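Side-chain contact in SusD-like protein BACOVA_02651 (Bacteroides ovatus, PDB 5E75), which binds polysaccharide at the bacterial cell surface and probably captures xyloglucan there before its transport into the periplasm for degradation: residues F122-L125 and R126-P130. Sequence-based numbering, arbitrary orientation.
Sequences FYML and RIWGP. With EDO (1,2-ethanediol), chain C.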
loop_
_atom_site.group_PDB
_atom_site.type_symbol
_atom_site.label_atom_id
_atom_site.label_comp_id
_atom_site.label_asym_id
_atom_site.label_seq_id
_atom_site.Cartn_x
_atom_site.Cartn_y
_atom_site.Cartn_z
ATOM N N PHE A 122 -5.532 2.602 -10.454
ATOM C CA PHE A 122 -4.115 2.928 -10.277
ATOM C C PHE A 122 -3.353 1.755 -9.675
ATOM O O PHE A 122 -2.199 1.493 -10.065
ATOM C CB PHE A 122 -3.969 4.208 -9.446
ATOM C CG PHE A 122 -2.558 4.796 -9.394
ATOM C CD1 PHE A 122 -1.714 4.837 -10.497
ATOM C CD2 PHE A 122 -2.115 5.369 -8.227
ATOM C CE1 PHE A 122 -0.456 5.413 -10.394
ATOM C CE2 PHE A 122 -0.855 5.946 -8.131
ATOM C CZ PHE A 122 -0.044 5.965 -9.207
ATOM N N TYR A 123 -3.959 1.005 -8.754
ATOM C CA TYR A 123 -3.340 -0.237 -8.306
ATOM C C TYR A 123 -3.210 -1.229 -9.469
ATOM O O TYR A 123 -2.139 -1.809 -9.704
ATOM C CB TYR A 123 -4.145 -0.880 -7.185
ATOM C CG TYR A 123 -4.045 -0.217 -5.818
ATOM C CD1 TYR A 123 -2.822 0.049 -5.221
ATOM C CD2 TYR A 123 -5.201 0.101 -5.108
ATOM C CE1 TYR A 123 -2.757 0.620 -3.980
ATOM C CE2 TYR A 123 -5.146 0.670 -3.851
ATOM C CZ TYR A 123 -3.913 0.923 -3.283
ATOM O OH TYR A 123 -3.815 1.501 -2.023
ATOM N N MET A 124 -4.298 -1.445 -10.207
ATOM C CA MET A 124 -4.275 -2.422 -11.305
ATOM C C MET A 124 -3.236 -2.101 -12.370
ATOM O O MET A 124 -2.588 -3.002 -12.922
ATOM C CB MET A 124 -5.640 -2.540 -11.959
ATOM C CG MET A 124 -6.647 -3.248 -11.068
ATOM S SD MET A 124 -8.052 -3.942 -11.951
ATOM C CE MET A 124 -9.089 -2.530 -11.953
ATOM N N LEU A 125 -3.055 -0.812 -12.645
ATOM C CA LEU A 125 -2.096 -0.341 -13.637
ATOM C C LEU A 125 -0.668 -0.767 -13.270
ATOM O O LEU A 125 0.163 -0.975 -14.155
ATOM C CB LEU A 125 -2.195 1.173 -13.726
ATOM C CG LEU A 125 -1.260 1.911 -14.690
ATOM C CD1 LEU A 125 -1.440 1.439 -16.133
ATOM C CD2 LEU A 125 -1.504 3.390 -14.613
ATOM N N ARG A 126 -0.395 -0.887 -11.974
ATOM C CA ARG A 126 0.928 -1.227 -11.466
ATOM C C ARG A 126 0.983 -2.691 -10.977
ATOM O O ARG A 126 1.841 -3.014 -10.131
ATOM C CB ARG A 126 1.317 -0.224 -10.326
ATOM C CG ARG A 126 1.316 1.354 -10.722
ATOM C CD ARG A 126 1.411 2.354 -9.495
ATOM N NE ARG A 126 0.227 2.318 -8.656
ATOM C CZ ARG A 126 0.159 2.783 -7.430
ATOM N NH1 ARG A 126 1.235 3.316 -6.848
ATOM N NH2 ARG A 126 -0.959 2.645 -6.735
ATOM N N ILE A 127 0.049 -3.538 -11.451
ATOM C CA ILE A 127 0.045 -5.001 -11.279
ATOM C C ILE A 127 0.018 -5.688 -12.644
ATOM O O ILE A 127 0.913 -6.474 -12.967
ATOM C CB ILE A 127 -1.186 -5.506 -10.452
ATOM C CG1 ILE A 127 -1.132 -4.972 -9.035
ATOM C CG2 ILE A 127 -1.257 -7.058 -10.445
ATOM C CD1 ILE A 127 -2.468 -5.078 -8.277
ATOM N N TRP A 128 -0.992 -5.369 -13.449
ATOM C CA TRP A 128 -1.186 -5.960 -14.775
ATOM C C TRP A 128 -0.807 -5.031 -15.933
ATOM O O TRP A 128 -0.438 -5.516 -17.006
ATOM C CB TRP A 128 -2.651 -6.394 -14.971
ATOM C CG TRP A 128 -3.029 -7.545 -14.093
ATOM C CD1 TRP A 128 -2.698 -8.850 -14.293
ATOM C CD2 TRP A 128 -3.770 -7.499 -12.868
ATOM N NE1 TRP A 128 -3.180 -9.628 -13.263
ATOM C CE2 TRP A 128 -3.856 -8.824 -12.382
ATOM C CE3 TRP A 128 -4.370 -6.472 -12.133
ATOM C CZ2 TRP A 128 -4.493 -9.141 -11.190
ATOM C CZ3 TRP A 128 -5.024 -6.795 -10.960
ATOM C CH2 TRP A 128 -5.080 -8.120 -10.498
ATOM N N GLY A 129 -0.888 -3.716 -15.725
ATOM C CA GLY A 129 -0.675 -2.756 -16.802
ATOM C C GLY A 129 -1.996 -2.500 -17.510
ATOM O O GLY A 129 -2.888 -1.922 -16.911
ATOM N N PRO A 130 -2.150 -2.950 -18.767
ATOM C CA PRO A 130 -3.451 -2.815 -19.422
ATOM C C PRO A 130 -4.535 -3.523 -18.628
ATOM O O PRO A 130 -4.330 -4.635 -18.129
ATOM C CB PRO A 130 -3.230 -3.496 -20.784
ATOM C CG PRO A 130 -1.750 -3.433 -21.011
ATOM C CD PRO A 130 -1.149 -3.583 -19.651
HETATM C C1 EDO C . -2.725 5.153 -4.700
HETATM O O1 EDO C . -1.430 4.601 -4.483
HETATM C C2 EDO C . -3.790 4.065 -4.658
HETATM O O2 EDO C . -3.942 3.439 -5.934
#
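Arg126 folds back over the last turn of helix 103-125 and stacks on Phe122, a buried cation-pi contact at the C-terminal end of a helix in the alpha-helical SusD-family fold. Its guanidinium lies nearly parallel to the ring, the planes 6° apart, with Arg126 CZ 3.5 Å from the centroid of the Phe122 ring; Arg126 CD adds a CH-pi contact over the same face. A bend at chi3 (-67°) turns the end of the chain back along the helix, where Arg126 NE donates to Phe122 O (2.9 Å) in the guanidinium plane but from above the carbonyl plane. This bond and the stack together fix the rotation of the group. Arg126 NH2 passes 3.5 Å from Tyr123 CD1 and donates to O1 of an ethanediol, probably from the crystallisation liquor, whose O2 sits over the Tyr123 ring. The backbone N of Arg126 bonds Tyr123 O, a carbonyl against which Ile127 lays CG1 and CD1. Ile127 N and Trp128 N both donate to Met124 O, Trp128 N at 2.9 Å and almost in line with the C=O bond, and Gly129 N adds a weak third bond. The edge of the Trp128 indole meets Met124 CG, with Trp128 CZ3 3.9 Å from it, while Met124 SD makes an oblique Met-aromatic contact with the six-membered ring. Trp76 and Tyr497 also meet the indole, and NE1 bonds Pro496 O, tying the turn to a distant part of the chain. Gly129, whose positive phi combines with a psi of -111° in a backbone shape that calls for glycine, brings its CA to 3.3 Å from Leu125 O in a CA-H...O contact.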